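Local coordinates for protein HTH-type transcriptional repressor Rv2887 (Mycobacterium tuberculosis, PDB 5HSM) that represses transcription of a methyltransferase gene and several others by binding promoter DNA as a homodimer, and binds salicylate and para-aminosalicylic acid, at residues A[28-31]-A[32-36]; A[80-84]-A[85-89]; A[88-91]-A[92-96]. All blocks are in the same frame, centred on the assembly; numbering follows the deposited sequence.

Contact 1: residues A[28-31]-A[32-36]; sequences APLG and YLLYR
Ala28 O accepts from Tyr32 N at 2.9 Å and opens the first turn of helix 29-49, with three further i to i+4 bonds following: Leu33 N to Pro29 O, Leu34 N to Leu30 O and Tyr35 N to Gly31 O. Ala28 occupies the N-cap position, and Pro29, which has no amide hydrogen to offer, fits the first helical position at no cost in backbone bonding. One turn apart, Leu30 and Leu34 make the side-chain contact, their chains crossing at a slant with Leu30 CG 3.8 Å from Leu34 CD1. CG of Leu30 stands anti to the backbone N (chi1 176°), and this brings its CD1 within 3.9 Å of both CG and CD1 of Leu34. The CG of Leu34 also rests close to the Leu30 carbonyl oxygen, as that of Leu33 does against Pro29 O. In the MarR fold the N-terminal helix belongs to the dimerization domain, and the surroundings here agree: Leu30 packs on Val138, Leu33 on Leu154 and Leu34 on Leu34, all three partners on the second subunit. The carboxylate of Asp135 of that subunit, a residue that binds salicylate, accepts from Leu30 N through OD2 and from Gly31 N through OD1. A negative group at the start of a helix would be expected to interact favourably with the helix dipole. On another side of the helix, Arg36 CG lies 3.7 Å above one face of the Tyr32 ring, offset toward the rim. The arginine then curls along the tyrosine, and its NH1 makes a weak hydrogen bond of 3.5 Å to Tyr32 OH, while NH2 is bonded to Gly158 O of the second subunit.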
loop_
_atom_site.group_PDB
_atom_site.type_symbol
_atom_site.label_atom_id
_atom_site.label_comp_id
_atom_site.label_asym_id
_atom_site.label_seq_id
_atom_site.Cartn_x
_atom_site.Cartn_y
_atom_site.Cartn_z
ATOM N N ALA A 28 6.740 -10.861 8.359
ATOM C CA ALA A 28 8.061 -11.470 8.317
ATOM C C ALA A 28 9.069 -10.391 7.880
ATOM O O ALA A 28 8.648 -9.290 7.505
ATOM C CB ALA A 28 8.067 -12.698 7.373
ATOM N N PRO A 29 10.385 -10.666 7.982
ATOM C CA PRO A 29 11.317 -9.533 7.896
ATOM C C PRO A 29 11.300 -8.702 6.605
ATOM O O PRO A 29 11.380 -7.468 6.690
ATOM C CB PRO A 29 12.677 -10.205 8.082
ATOM C CG PRO A 29 12.385 -11.314 9.034
ATOM C CD PRO A 29 11.043 -11.851 8.577
ATOM N N LEU A 30 11.201 -9.323 5.439
ATOM C CA LEU A 30 11.247 -8.505 4.240
ATOM C C LEU A 30 10.029 -7.589 4.170
ATOM O O LEU A 30 10.172 -6.380 3.993
ATOM C CB LEU A 30 11.337 -9.376 2.981
ATOM C CG LEU A 30 11.277 -8.550 1.697
ATOM C CD1 LEU A 30 12.434 -7.555 1.635
ATOM C CD2 LEU A 30 11.268 -9.464 0.454
ATOM N N GLY A 31 8.838 -8.155 4.322
ATOM C CA GLY A 31 7.609 -7.377 4.251
ATOM C C GLY A 31 7.548 -6.305 5.327
ATOM O O GLY A 31 7.110 -5.166 5.082
ATOM N N TYR A 32 8.000 -6.658 6.521
ATOM C CA TYR A 32 8.029 -5.688 7.620
ATOM C C TYR A 32 8.982 -4.516 7.349
ATOM O O TYR A 32 8.620 -3.343 7.549
ATOM C CB TYR A 32 8.417 -6.363 8.931
ATOM C CG TYR A 32 8.448 -5.367 10.067
ATOM C CD1 TYR A 32 7.294 -4.706 10.453
ATOM C CD2 TYR A 32 9.632 -5.062 10.722
ATOM C CE1 TYR A 32 7.311 -3.774 11.479
ATOM C CE2 TYR A 32 9.655 -4.129 11.764
ATOM C CZ TYR A 32 8.488 -3.493 12.131
ATOM O OH TYR A 32 8.483 -2.564 13.157
ATOM N N LEU A 33 10.207 -4.826 6.923
ATOM C CA LEU A 33 11.204 -3.786 6.653
ATOM C C LEU A 33 10.772 -2.904 5.478
ATOM O O LEU A 33 10.963 -1.675 5.493
ATOM C CB LEU A 33 12.581 -4.413 6.395
ATOM C CG LEU A 33 13.205 -5.079 7.638
ATOM C CD1 LEU A 33 14.432 -5.931 7.282
ATOM C CD2 LEU A 33 13.547 -4.020 8.700
ATOM N N LEU A 34 10.180 -3.529 4.455
ATOM C CA LEU A 34 9.646 -2.762 3.324
ATOM C C LEU A 34 8.569 -1.811 3.809
ATOM O O LEU A 34 8.521 -0.641 3.409
ATOM C CB LEU A 34 9.067 -3.683 2.252
ATOM C CG LEU A 34 10.068 -4.442 1.391
ATOM C CD1 LEU A 34 9.334 -5.488 0.540
ATOM C CD2 LEU A 34 10.832 -3.462 0.510
ATOM N N TYR A 35 7.712 -2.326 4.683
ATOM C CA TYR A 35 6.634 -1.529 5.247
ATOM C C TYR A 35 7.185 -0.323 5.991
ATOM O O TYR A 35 6.691 0.794 5.816
ATOM C CB TYR A 35 5.767 -2.364 6.184
ATOM C CG TYR A 35 4.821 -1.529 7.009
ATOM C CD1 TYR A 35 3.674 -0.978 6.445
ATOM C CD2 TYR A 35 5.080 -1.277 8.350
ATOM C CE1 TYR A 35 2.811 -0.203 7.197
ATOM C CE2 TYR A 35 4.224 -0.502 9.108
ATOM C CZ TYR A 35 3.090 0.032 8.527
ATOM O OH TYR A 35 2.235 0.803 9.287
ATOM N N ARG A 36 8.199 -0.547 6.824
ATOM C CA ARG A 36 8.799 0.545 7.593
ATOM C C ARG A 36 9.417 1.635 6.698
ATOM O O ARG A 36 9.259 2.846 6.976
ATOM C CB ARG A 36 9.854 -0.005 8.552
ATOM C CG ARG A 36 9.282 -0.769 9.745
ATOM C CD ARG A 36 10.314 -0.831 10.875
ATOM N NE ARG A 36 10.819 0.494 11.234
ATOM C CZ ARG A 36 10.337 1.250 12.215
ATOM N NH1 ARG A 36 9.341 0.810 12.972
ATOM N NH2 ARG A 36 10.867 2.441 12.453
#

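Contact 2: residues A[80-84]-A[85-89]; sequences ASVTP and QAMNT
Thr83 and Pro84 carry the chain from the turn after helix 73-79 into helix 84-96, where Thr83 O accepts from Met87 N at 3.0 Å and Pro84 O from Asn88 N. Before them, Ser81 adopts positive phi in a Schellman motif that ends the preceding helix. Thr83 is the N-cap of the new helix: with chi1 at 75°, its OG1 sits between the backbone N and the carbonyl carbon, and from there accepts from Ala86 N at 3.0 Å, with an N-H...O angle of 161°. The same hydroxyl gives a weak hydrogen bond to Gln85 OE1 at 3.4 Å. Gln85 reaches it by bending at chi2 (83°), so that its amide oxygen doubles back over the start of the helix, across the threonine side chain and close to its CB. In this winged helix-turn-helix domain, helix 73-79, the turn and helix 84-96 form the helix-turn-helix, with the second helix in the place of the recognition helix of MarR proteins. Apolar groups close the inner side of the turn. The methyl CE of Met87 lies 3.8 Å from Val82 CG1 and 3.9 Å from Ala80 CB, while Val82 CG2 meets Ala86 CB at 3.6 Å. Met87 and Val82 cross at about a right angle, and the methionine's terminal methyl faces the turn. Met87 is buried, packed also on Leu76 and Ala77 of helix 73-79 and on Cys61 and Met64 of helix 56-67. One turn on from Gln85, Thr89 OG1 donates to Gln85 O, reaching it from the opposite face of the carbonyl plane to Thr89 N. Asn88 OD1 is hydrogen-bonded to Ser73 OG.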
loop_
_atom_site.group_PDB
_atom_site.type_symbol
_atom_site.label_atom_id
_atom_site.label_comp_id
_atom_site.label_asym_id
_atom_site.label_seq_id
_atom_site.Cartn_x
_atom_site.Cartn_y
_atom_site.Cartn_z
ATOM N N ALA A 80 -6.730 4.455 -8.688
ATOM C CA ALA A 80 -6.073 4.760 -7.423
ATOM C C ALA A 80 -6.405 3.728 -6.358
ATOM O O ALA A 80 -5.911 3.820 -5.241
ATOM C CB ALA A 80 -6.454 6.166 -6.930
ATOM N N SER A 81 -7.237 2.753 -6.711
ATOM C CA SER A 81 -7.727 1.768 -5.753
ATOM C C SER A 81 -8.317 2.454 -4.528
ATOM O O SER A 81 -7.934 2.176 -3.390
ATOM C CB SER A 81 -6.612 0.804 -5.341
ATOM O OG SER A 81 -6.205 0.021 -6.449
ATOM N N VAL A 82 -9.245 3.365 -4.772
ATOM C CA VAL A 82 -9.931 4.037 -3.690
ATOM C C VAL A 82 -11.420 4.006 -4.027
ATOM O O VAL A 82 -11.804 3.572 -5.115
ATOM C CB VAL A 82 -9.402 5.477 -3.498
ATOM C CG1 VAL A 82 -10.017 6.425 -4.516
ATOM C CG2 VAL A 82 -9.655 5.957 -2.088
ATOM N N THR A 83 -12.264 4.422 -3.092
ATOM C CA THR A 83 -13.695 4.442 -3.347
ATOM C C THR A 83 -14.060 5.655 -4.185
ATOM O O THR A 83 -13.420 6.702 -4.066
ATOM C CB THR A 83 -14.498 4.479 -2.047
ATOM O OG1 THR A 83 -14.425 5.791 -1.477
ATOM C CG2 THR A 83 -13.932 3.479 -1.065
ATOM N N PRO A 84 -15.096 5.519 -5.029
ATOM C CA PRO A 84 -15.627 6.645 -5.806
ATOM C C PRO A 84 -15.932 7.858 -4.929
ATOM O O PRO A 84 -15.738 8.987 -5.366
ATOM C CB PRO A 84 -16.911 6.074 -6.415
ATOM C CG PRO A 84 -16.659 4.611 -6.507
ATOM C CD PRO A 84 -15.808 4.261 -5.321
ATOM N N GLN A 85 -16.392 7.620 -3.702
ATOM C CA GLN A 85 -16.736 8.706 -2.789
ATOM C C GLN A 85 -15.493 9.493 -2.369
ATOM O O GLN A 85 -15.496 10.734 -2.355
ATOM C CB GLN A 85 -17.463 8.155 -1.557
ATOM C CG GLN A 85 -18.826 7.524 -1.854
ATOM C CD GLN A 85 -18.737 6.072 -2.319
ATOM O OE1 GLN A 85 -17.648 5.505 -2.427
ATOM N NE2 GLN A 85 -19.889 5.469 -2.598
ATOM N N ALA A 86 -14.433 8.763 -2.033
ATOM C CA ALA A 86 -13.173 9.372 -1.629
ATOM C C ALA A 86 -12.566 10.160 -2.790
ATOM O O ALA A 86 -12.004 11.250 -2.597
ATOM C CB ALA A 86 -12.207 8.318 -1.142
ATOM N N MET A 87 -12.682 9.614 -3.997
ATOM C CA MET A 87 -12.163 10.319 -5.163
ATOM C C MET A 87 -12.981 11.576 -5.423
ATOM O O MET A 87 -12.424 12.608 -5.779
ATOM C CB MET A 87 -12.156 9.428 -6.403
ATOM C CG MET A 87 -11.500 10.089 -7.607
ATOM S SD MET A 87 -9.829 10.646 -7.228
ATOM C CE MET A 87 -8.992 9.075 -7.026
ATOM N N ASN A 88 -14.300 11.487 -5.256
ATOM C CA ASN A 88 -15.161 12.658 -5.401
ATOM C C ASN A 88 -14.734 13.759 -4.446
ATOM O O ASN A 88 -14.679 14.929 -4.825
ATOM C CB ASN A 88 -16.629 12.306 -5.155
ATOM C CG ASN A 88 -17.238 11.505 -6.291
ATOM O OD1 ASN A 88 -16.791 11.585 -7.432
ATOM N ND2 ASN A 88 -18.279 10.737 -5.982
ATOM N N THR A 89 -14.436 13.380 -3.205
ATOM C CA THR A 89 -13.939 14.341 -2.224
ATOM C C THR A 89 -12.621 14.990 -2.663
ATOM O O THR A 89 -12.461 16.213 -2.593
ATOM C CB THR A 89 -13.743 13.678 -0.857
ATOM O OG1 THR A 89 -15.011 13.216 -0.373
ATOM C CG2 THR A 89 -13.143 14.665 0.142
#

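Contact 3: residues A[88-91]-A[92-96]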
loop_
_atom_site.group_PDB
_atom_site.type_symbol
_atom_site.label_atom_id
_atom_site.label_comp_id
_atom_site.label_asym_id
_atom_site.label_seq_id
_atom_site.Cartn_x
_atom_site.Cartn_y
_atom_site.Cartn_z
ATOM N N ASN A 88 -14.300 11.487 -5.256
ATOM C CA ASN A 88 -15.161 12.658 -5.401
ATOM C C ASN A 88 -14.734 13.759 -4.446
ATOM O O ASN A 88 -14.679 14.929 -4.825
ATOM C CB ASN A 88 -16.629 12.306 -5.155
ATOM C CG ASN A 88 -17.238 11.505 -6.291
ATOM O OD1 ASN A 88 -16.791 11.585 -7.432
ATOM N ND2 ASN A 88 -18.279 10.737 -5.982
ATOM N N THR A 89 -14.436 13.380 -3.205
ATOM C CA THR A 89 -13.939 14.341 -2.224
ATOM C C THR A 89 -12.621 14.990 -2.663
ATOM O O THR A 89 -12.461 16.213 -2.593
ATOM C CB THR A 89 -13.743 13.678 -0.857
ATOM O OG1 THR A 89 -15.011 13.216 -0.373
ATOM C CG2 THR A 89 -13.143 14.665 0.142
ATOM N N VAL A 90 -11.683 14.161 -3.111
ATOM C CA VAL A 90 -10.397 14.652 -3.586
ATOM C C VAL A 90 -10.589 15.648 -4.729
ATOM O O VAL A 90 -9.988 16.732 -4.753
ATOM C CB VAL A 90 -9.494 13.480 -4.046
ATOM C CG1 VAL A 90 -8.323 13.997 -4.842
ATOM C CG2 VAL A 90 -9.009 12.681 -2.839
ATOM N N LEU A 91 -11.448 15.277 -5.672
ATOM C CA LEU A 91 -11.766 16.122 -6.802
ATOM C C LEU A 91 -12.413 17.441 -6.380
ATOM O O LEU A 91 -12.131 18.481 -6.957
ATOM C CB LEU A 91 -12.689 15.378 -7.766
ATOM C CG LEU A 91 -11.994 14.344 -8.650
ATOM C CD1 LEU A 91 -13.038 13.546 -9.404
ATOM C CD2 LEU A 91 -11.055 15.049 -9.622
ATOM N N ARG A 92 -13.287 17.395 -5.384
ATOM C CA ARG A 92 -13.917 18.614 -4.878
ATOM C C ARG A 92 -12.862 19.543 -4.292
ATOM O O ARG A 92 -12.833 20.738 -4.599
ATOM C CB ARG A 92 -14.987 18.287 -3.831
ATOM C CG ARG A 92 -15.667 19.510 -3.226
ATOM C CD ARG A 92 -16.319 20.376 -4.300
ATOM N NE ARG A 92 -17.005 21.537 -3.736
ATOM C CZ ARG A 92 -17.386 22.596 -4.445
ATOM N NH1 ARG A 92 -17.147 22.648 -5.750
ATOM N NH2 ARG A 92 -18.005 23.605 -3.848
ATOM N N LYS A 93 -11.981 19.000 -3.455
ATOM C CA LYS A 93 -10.932 19.834 -2.874
ATOM C C LYS A 93 -10.003 20.417 -3.946
ATOM O O LYS A 93 -9.561 21.564 -3.828
ATOM C CB LYS A 93 -10.130 19.046 -1.840
ATOM C CG LYS A 93 -10.877 18.865 -0.530
ATOM C CD LYS A 93 -10.267 17.771 0.325
ATOM C CE LYS A 93 -11.201 17.391 1.467
ATOM N NZ LYS A 93 -12.219 18.448 1.734
ATOM N N LEU A 94 -9.726 19.650 -4.998
ATOM C CA LEU A 94 -8.900 20.172 -6.088
ATOM C C LEU A 94 -9.622 21.253 -6.895
ATOM O O LEU A 94 -8.990 22.209 -7.355
ATOM C CB LEU A 94 -8.447 19.041 -7.011
ATOM C CG LEU A 94 -7.352 18.133 -6.445
ATOM C CD1 LEU A 94 -7.106 16.943 -7.362
ATOM C CD2 LEU A 94 -6.078 18.919 -6.271
ATOM N N GLU A 95 -10.934 21.111 -7.067
ATOM C CA GLU A 95 -11.717 22.154 -7.727
ATOM C C GLU A 95 -11.647 23.422 -6.889
ATOM O O GLU A 95 -11.443 24.521 -7.412
ATOM C CB GLU A 95 -13.176 21.732 -7.916
ATOM C CG GLU A 95 -13.386 20.579 -8.884
ATOM C CD GLU A 95 -14.765 19.958 -8.750
ATOM O OE1 GLU A 95 -15.624 20.570 -8.080
ATOM O OE2 GLU A 95 -14.985 18.858 -9.305
ATOM N N ASP A 96 -11.802 23.256 -5.579
ATOM C CA ASP A 96 -11.744 24.377 -4.645
ATOM C C ASP A 96 -10.450 25.173 -4.760
ATOM O O ASP A 96 -10.437 26.392 -4.539
ATOM C CB ASP A 96 -11.897 23.889 -3.196
ATOM C CG ASP A 96 -13.290 23.394 -2.888
ATOM O OD1 ASP A 96 -14.184 23.581 -3.735
ATOM O OD2 ASP A 96 -13.502 22.865 -1.772
#
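Two neighbouring acids of the last turn, Glu95 and Asp96, meet the guanidinium of Arg92 from different directions, just beyond the helical bond from Arg92 N to Asn88 O. Asp96 OD1 lies 3.4 Å above the guanidinium plane, over its centre. Arg92 NE is 3.5 Å from that oxygen, but no N-H points at it, and this salt bridge probably rests on charge alone. Glu95 OE1 approaches at the edge and in the plane instead, accepting a weak hydrogen bond of 3.5 Å from NH1 within the salt bridge. The arginine arrives there with CG anti to the backbone N (chi1 178°) and a bend at chi2, which carries the head forward along the axis toward the C-terminal end of the helix. Beneath this network, Lys93 N to Thr89 O, Leu94 N to Val90 O and Glu95 N to Leu91 O continue the i to i+4 bonding of the helix. The extended Glu95 side chain runs past the Leu91 carbonyl, with Glu95 CG 3.1 Å from Leu91 O. Lys93 and Thr89 lie side by side and point the same way, with Lys93 CE 3.6 Å from Thr89 CG2. On the inward side, Val90 and Leu94 also run alongside each other, and Val90 CG1 meets Leu94 CD1 at 4.1 Å. These two residues and Leu91 pack on Cys61 of helix 56-67, while Leu91 also touches Leu76 of helix 73-79, so the hydrophobic side of the probable recognition helix is set into the core of the winged helix-turn-helix domain. With two carboxylates beside one guanidinium, the cluster would carry a net negative charge if all three groups are ionised. Its long polar contacts imply a modest, mainly electrostatic grip at the exposed side of the last turn.

How the contacts relate
From the N terminus, contact 1 closes the first turn of helix 29-49, where that helix meets the second subunit. The chain then passes through helices 56-67 and 73-79 before contact 2 rounds the turn into helix 84-96, and contact 3 takes over on the same helix, sharing Asn88 and Thr89 and running to its C-terminal end. None nests within or crosses another: contact 1 precedes the other two, which overlap in series with centres about 10 Å apart. Contacts 1 and 3 lie on opposite sides of the chain's centre, their centres about 34 Å apart, one in the dimerization region and the other in the DNA-binding domain.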